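Local atomic coordinates of aldehyde dehydrogenase (Listeria monocytogenes, PDB entry 3K9D), a protein that probably oxidises aldehydes, or reduces acyl groups to them, with NAD or NADP as the redox partner. Residues E52-A55 / K56-H59; N83-K86 / D87-T90; E357-E360 / L361-I365. All blocks are in the same frame, centred on the assembly; numbering follows the deposited sequence.

The three contacts are all local, and their chemistry follows their place in the fold. Contacts 1 and 3 are successive turns within a single helix, 51-62 and 355-368 respectively, partly buried and held by i to i+4 backbone bonds; they lie on opposite sides of the chain's centre, their own centres about 39 Å apart. Contact 1 packs against other helices, contact 3 against a parallel sheet, where a serine adds its hydroxyl to the backbone bonding. Contact 2 lies at the surface, where helix 67-85, the next helix after that of contact 1, gives way to a turn, and there a Met-aromatic contact and a water join a single backbone bond.

Contact 1 (E52-A55 / K56-H59); sequences EKLA and KMAH
E52 begins this helical turn by accepting a hydrogen bond at its carbonyl O from K56 N, 3.0 Å away and nearly straight at 164°. The same carbonyl is also met by the indole nitrogen of W67, so two donors share it. Next, K53 O receives M57 N at 3.1 Å. The lysine side chain runs out extended and its CE passes 4.4 Å from M57 SD, while its ammonium group forms a salt bridge with E153 on helix 148-164. M57 lies back along the turn because its CG stands anti to its own carbonyl carbon (chi1 -73°), which brings CG within 3.3 Å of K53 O before the chain bends at its last torsion. L54 bonds through its O to A58 N at 3.0 Å, and its CD2 branch touches M57 SD at 4.4 Å, a loose apolar contact. A55 closes the series, its O taking the N-H of H59 with a less straight bond of 154°. Four consecutive i to i+4 bonds make this regular alpha-helix. It is an amphipathic segment of the helical layer in this aldehyde dehydrogenase fold: L54, A55 and A58 are buried against helices 67-85, 121-134 and 148-164, whereas E52 and K53 are exposed.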
loop_
_atom_site.group_PDB
_atom_site.type_symbol
_atom_site.label_atom_id
_atom_site.label_comp_id
_atom_site.label_asym_id
_atom_site.label_seq_id
_atom_site.Cartn_x
_atom_site.Cartn_y
_atom_site.Cartn_z
ATOM N N GLU A 52 24.913 -17.644 15.808
ATOM C CA GLU A 52 24.857 -18.371 17.066
ATOM C C GLU A 52 24.673 -17.437 18.260
ATOM O O GLU A 52 23.831 -17.693 19.119
ATOM C CB GLU A 52 26.124 -19.224 17.231
ATOM C CG GLU A 52 26.273 -20.301 16.150
ATOM C CD GLU A 52 25.551 -21.604 16.492
ATOM O OE1 GLU A 52 24.998 -21.719 17.605
ATOM O OE2 GLU A 52 25.558 -22.522 15.648
ATOM N N LYS A 53 25.476 -16.371 18.294
ATOM C CA LYS A 53 25.408 -15.322 19.310
ATOM C C LYS A 53 24.011 -14.751 19.525
ATOM O O LYS A 53 23.530 -14.680 20.658
ATOM C CB LYS A 53 26.382 -14.183 18.970
ATOM C CG LYS A 53 26.287 -13.019 19.936
ATOM C CD LYS A 53 27.461 -12.073 19.851
ATOM C CE LYS A 53 27.476 -11.172 21.066
ATOM N NZ LYS A 53 28.392 -10.016 20.888
ATOM N N LEU A 54 23.381 -14.355 18.423
ATOM C CA LEU A 54 22.088 -13.682 18.450
ATOM C C LEU A 54 20.939 -14.638 18.753
ATOM O O LEU A 54 20.046 -14.296 19.529
ATOM C CB LEU A 54 21.858 -12.944 17.131
ATOM C CG LEU A 54 22.871 -11.824 16.874
ATOM C CD1 LEU A 54 22.692 -11.269 15.469
ATOM C CD2 LEU A 54 22.754 -10.718 17.959
ATOM N N ALA A 55 20.973 -15.831 18.149
ATOM C CA ALA A 55 20.028 -16.917 18.478
ATOM C C ALA A 55 20.034 -17.250 19.968
ATOM O O ALA A 55 18.968 -17.350 20.569
ATOM C CB ALA A 55 20.344 -18.168 17.673
ATOM N N LYS A 56 21.227 -17.407 20.561
ATOM C CA LYS A 56 21.335 -17.690 22.007
ATOM C C LYS A 56 20.826 -16.542 22.876
ATOM O O LYS A 56 20.116 -16.793 23.841
ATOM C CB LYS A 56 22.762 -18.086 22.428
ATOM C CG LYS A 56 22.881 -18.706 23.842
ATOM C CD LYS A 56 21.786 -19.751 24.135
ATOM C CE LYS A 56 22.095 -20.560 25.370
ATOM N NZ LYS A 56 20.893 -20.874 26.178
ATOM N N MET A 57 21.185 -15.297 22.532
ATOM C CA MET A 57 20.652 -14.108 23.224
ATOM C C MET A 57 19.113 -14.104 23.249
ATOM O O MET A 57 18.503 -13.974 24.314
ATOM C CB MET A 57 21.189 -12.794 22.616
ATOM C CG MET A 57 22.651 -12.492 22.942
ATOM S SD MET A 57 23.282 -10.895 22.358
ATOM C CE MET A 57 22.781 -9.843 23.727
ATOM N N ALA A 58 18.502 -14.295 22.084
ATOM C CA ALA A 58 17.042 -14.261 21.944
ATOM C C ALA A 58 16.369 -15.402 22.713
ATOM O O ALA A 58 15.318 -15.201 23.340
ATOM C CB ALA A 58 16.649 -14.294 20.470
ATOM N N HIS A 59 16.997 -16.578 22.683
ATOM C CA HIS A 59 16.516 -17.755 23.402
ATOM C C HIS A 59 16.557 -17.530 24.914
ATOM O O HIS A 59 15.582 -17.825 25.604
ATOM C CB HIS A 59 17.324 -19.008 22.997
ATOM C CG HIS A 59 16.877 -20.267 23.675
ATOM N ND1 HIS A 59 17.687 -20.984 24.530
ATOM C CD2 HIS A 59 15.702 -20.935 23.626
ATOM C CE1 HIS A 59 17.027 -22.033 24.985
ATOM N NE2 HIS A 59 15.819 -22.025 24.453
#

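Contact 2 (N83-K86 / D87-T90)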
loop_
_atom_site.group_PDB
_atom_site.type_symbol
_atom_site.label_atom_id
_atom_site.label_comp_id
_atom_site.label_asym_id
_atom_site.label_seq_id
_atom_site.Cartn_x
_atom_site.Cartn_y
_atom_site.Cartn_z
ATOM N N ASN A 83 20.672 -13.602 -0.905
ATOM C CA ASN A 83 20.738 -14.242 -2.223
ATOM C C ASN A 83 19.555 -13.899 -3.141
ATOM O O ASN A 83 19.713 -13.872 -4.357
ATOM C CB ASN A 83 20.912 -15.760 -2.103
ATOM C CG ASN A 83 22.373 -16.182 -2.037
ATOM O OD1 ASN A 83 23.289 -15.401 -2.335
ATOM N ND2 ASN A 83 22.597 -17.430 -1.655
ATOM N N TYR A 84 18.385 -13.635 -2.555
ATOM C CA TYR A 84 17.234 -13.147 -3.324
ATOM C C TYR A 84 17.399 -11.679 -3.770
ATOM O O TYR A 84 16.986 -11.316 -4.880
ATOM C CB TYR A 84 15.919 -13.352 -2.544
ATOM C CG TYR A 84 14.762 -12.495 -3.032
ATOM C CD1 TYR A 84 14.087 -12.794 -4.218
ATOM C CD2 TYR A 84 14.348 -11.383 -2.305
ATOM C CE1 TYR A 84 13.031 -11.994 -4.670
ATOM C CE2 TYR A 84 13.310 -10.572 -2.747
ATOM C CZ TYR A 84 12.652 -10.882 -3.925
ATOM O OH TYR A 84 11.615 -10.075 -4.352
ATOM N N ILE A 85 18.010 -10.848 -2.922
ATOM C CA ILE A 85 18.079 -9.396 -3.181
ATOM C C ILE A 85 19.343 -8.881 -3.879
ATOM O O ILE A 85 19.303 -7.813 -4.483
ATOM C CB ILE A 85 17.777 -8.511 -1.903
ATOM C CG1 ILE A 85 18.956 -8.484 -0.913
ATOM C CG2 ILE A 85 16.496 -8.933 -1.231
ATOM C CD1 ILE A 85 18.707 -7.634 0.330
ATOM N N LYS A 86 20.447 -9.630 -3.817
ATOM C CA LYS A 86 21.751 -9.132 -4.300
ATOM C C LYS A 86 21.811 -8.579 -5.750
ATOM O O LYS A 86 22.523 -7.609 -6.014
ATOM C CB LYS A 86 22.862 -10.174 -4.062
ATOM C CG LYS A 86 22.827 -11.431 -4.925
ATOM C CD LYS A 86 24.113 -12.243 -4.715
ATOM C CE LYS A 86 24.402 -13.190 -5.884
ATOM N NZ LYS A 86 23.384 -14.276 -6.035
ATOM N N ASP A 87 21.065 -9.181 -6.676
ATOM C CA ASP A 87 21.139 -8.782 -8.086
ATOM C C ASP A 87 19.927 -7.967 -8.571
ATOM O O ASP A 87 19.847 -7.596 -9.748
ATOM C CB ASP A 87 21.376 -10.002 -8.983
ATOM C CG ASP A 87 22.748 -10.629 -8.770
ATOM O OD1 ASP A 87 23.718 -9.884 -8.521
ATOM O OD2 ASP A 87 22.859 -11.867 -8.865
ATOM N N MET A 88 19.012 -7.675 -7.649
ATOM C CA MET A 88 17.810 -6.881 -7.937
ATOM C C MET A 88 18.150 -5.402 -8.169
ATOM O O MET A 88 19.024 -4.847 -7.497
ATOM C CB MET A 88 16.798 -7.011 -6.798
ATOM C CG MET A 88 16.047 -8.362 -6.720
ATOM S SD MET A 88 14.978 -8.484 -5.255
ATOM C CE MET A 88 13.854 -7.098 -5.519
ATOM N N LYS A 89 17.455 -4.773 -9.118
ATOM C CA LYS A 89 17.650 -3.345 -9.417
ATOM C C LYS A 89 16.678 -2.544 -8.558
ATOM O O LYS A 89 15.459 -2.714 -8.671
ATOM C CB LYS A 89 17.412 -3.027 -10.898
ATOM C CG LYS A 89 17.423 -4.205 -11.861
ATOM C CD LYS A 89 18.724 -4.351 -12.619
ATOM C CE LYS A 89 18.666 -5.594 -13.501
ATOM N NZ LYS A 89 19.820 -5.696 -14.428
ATOM N N THR A 90 17.214 -1.699 -7.677
ATOM C CA THR A 90 16.404 -1.023 -6.652
ATOM C C THR A 90 16.719 0.468 -6.484
ATOM O O THR A 90 16.047 1.170 -5.714
ATOM C CB THR A 90 16.552 -1.712 -5.259
ATOM O OG1 THR A 90 17.913 -1.627 -4.809
ATOM C CG2 THR A 90 16.118 -3.170 -5.308
HETATM O O HOH W 1 19.218 -11.290 -6.822
#
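A Met-aromatic contact between Y84 and M88 marks the surface turn in which the chain leaves helix 67-85 on its way to strand 92-97. M88 SD sits over one face of the tyrosine ring, 3.9 Å from the centroid and 24° off the normal, displaced toward the rim so that CZ is its nearest ring atom at 3.6 Å. The methionine chain reaches the ring by passing the backbone, CG lying 3.6 Å from Y84 O; its final bend (chi3 60°) then carries CE to 3.9 Å from Y84 OH. The type I beta turn from I85 to M88 is closed by M88 N bonding to I85 O at 3.2 Å, with the donor above the carbonyl plane. A water bridges the turn as well, donating to Y84 O and accepting from D87 N at 2.8 Å. K86 and the exposed D87 lie side by side and point the same way, their NZ and OD2 forming a long salt bridge of 3.8 Å. K134 NZ, from helix 121-134, bonds to both I85 O and M88 O, tying the last part of helix 67-85 and the segment before strand 92-97 to that neighbouring helix.

Contact 3 (E357-E360 / L361-I365); sequences EACE and LSMDI
M363 meets C359 and E360, the residues four and three places before it, and its side chain can be followed outward. CB lies 3.6 Å from C359 O, and CG comes closer to the same oxygen, at 3.3 Å, with chi1 of -64° setting CG beside the backbone N. SD passes 4.2 Å from C359 SG. A bend at chi3 (-56°) then turns CE back toward the preceding turn, where it meets both C359 SG at 3.9 Å and E360 OE2 at 3.3 Å; the glutamate chain, itself bent at chi2, crosses that of the methionine. K392 packs on both C359 and M363. On the buried side S362 grips A358 O twice, with S362 OG donating at 2.7 Å and S362 N at 2.8 Å. These two donors reach the carbonyl from opposite faces of its plane, so one oxygen takes both; the buried hydroxyl is satisfied within the helix, one turn back. A358, S362 and I365 lean on strand 223-226, and L361 on Y350 and V258. Such an alpha-helix, laid with its apolar side across parallel strands, is characteristic of the alpha/beta architecture of the aldehyde dehydrogenase catalytic domain.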
loop_
_atom_site.group_PDB
_atom_site.type_symbol
_atom_site.label_atom_id
_atom_site.label_comp_id
_atom_site.label_asym_id
_atom_site.label_seq_id
_atom_site.Cartn_x
_atom_site.Cartn_y
_atom_site.Cartn_z
ATOM N N GLU A 357 -15.994 -30.538 1.717
ATOM C CA GLU A 357 -16.278 -30.241 3.129
ATOM C C GLU A 357 -15.045 -29.681 3.827
ATOM O O GLU A 357 -15.148 -28.780 4.647
ATOM C CB GLU A 357 -16.805 -31.474 3.867
ATOM C CG GLU A 357 -17.520 -31.105 5.178
ATOM C CD GLU A 357 -17.792 -32.288 6.090
ATOM O OE1 GLU A 357 -18.240 -32.058 7.229
ATOM O OE2 GLU A 357 -17.566 -33.438 5.682
ATOM N N ALA A 358 -13.881 -30.203 3.451
ATOM C CA ALA A 358 -12.602 -29.762 3.966
ATOM C C ALA A 358 -12.323 -28.291 3.603
ATOM O O ALA A 358 -11.851 -27.509 4.440
ATOM C CB ALA A 358 -11.528 -30.647 3.438
ATOM N N CYS A 359 -12.620 -27.948 2.348
ATOM C CA CYS A 359 -12.627 -26.573 1.853
ATOM C C CYS A 359 -13.553 -25.652 2.670
ATOM O O CYS A 359 -13.113 -24.609 3.137
ATOM C CB CYS A 359 -13.037 -26.570 0.382
ATOM S SG CYS A 359 -13.674 -25.000 -0.267
ATOM N N GLU A 360 -14.819 -26.050 2.827
ATOM C CA GLU A 360 -15.832 -25.274 3.544
ATOM C C GLU A 360 -15.447 -25.070 4.997
ATOM O O GLU A 360 -15.613 -23.972 5.564
ATOM C CB GLU A 360 -17.199 -25.983 3.477
ATOM C CG GLU A 360 -17.865 -25.975 2.085
ATOM C CD GLU A 360 -18.319 -24.591 1.637
ATOM O OE1 GLU A 360 -18.816 -23.801 2.473
ATOM O OE2 GLU A 360 -18.185 -24.289 0.434
ATOM N N LEU A 361 -14.931 -26.141 5.600
ATOM C CA LEU A 361 -14.429 -26.070 6.954
ATOM C C LEU A 361 -13.242 -25.119 7.024
ATOM O O LEU A 361 -13.195 -24.272 7.915
ATOM C CB LEU A 361 -14.048 -27.457 7.485
ATOM C CG LEU A 361 -13.297 -27.502 8.814
ATOM C CD1 LEU A 361 -14.133 -26.997 9.976
ATOM C CD2 LEU A 361 -12.860 -28.910 9.060
ATOM N N SER A 362 -12.310 -25.248 6.086
ATOM C CA SER A 362 -11.100 -24.396 6.072
ATOM C C SER A 362 -11.464 -22.912 5.963
ATOM O O SER A 362 -10.945 -22.094 6.721
ATOM C CB SER A 362 -10.162 -24.776 4.938
ATOM O OG SER A 362 -9.650 -26.086 5.106
ATOM N N MET A 363 -12.386 -22.585 5.053
ATOM C CA MET A 363 -12.921 -21.215 4.912
ATOM C C MET A 363 -13.557 -20.703 6.213
ATOM O O MET A 363 -13.310 -19.557 6.606
ATOM C CB MET A 363 -13.929 -21.108 3.748
ATOM C CG MET A 363 -13.339 -21.377 2.365
ATOM S SD MET A 363 -14.435 -21.084 0.937
ATOM C CE MET A 363 -15.822 -22.119 1.329
ATOM N N ASP A 364 -14.323 -21.565 6.885
ATOM C CA ASP A 364 -14.978 -21.257 8.181
ATOM C C ASP A 364 -13.971 -20.952 9.299
ATOM O O ASP A 364 -14.165 -20.012 10.088
ATOM C CB ASP A 364 -15.898 -22.417 8.611
ATOM C CG ASP A 364 -17.009 -21.978 9.564
ATOM O OD1 ASP A 364 -17.293 -20.766 9.649
ATOM O OD2 ASP A 364 -17.624 -22.848 10.223
ATOM N N ILE A 365 -12.914 -21.759 9.357
ATOM C CA ILE A 365 -11.767 -21.537 10.242
ATOM C C ILE A 365 -11.159 -20.179 9.958
ATOM O O ILE A 365 -11.063 -19.337 10.859
ATOM C CB ILE A 365 -10.655 -22.627 10.052
ATOM C CG1 ILE A 365 -11.062 -23.961 10.685
ATOM C CG2 ILE A 365 -9.338 -22.189 10.658
ATOM C CD1 ILE A 365 -10.207 -25.119 10.202
#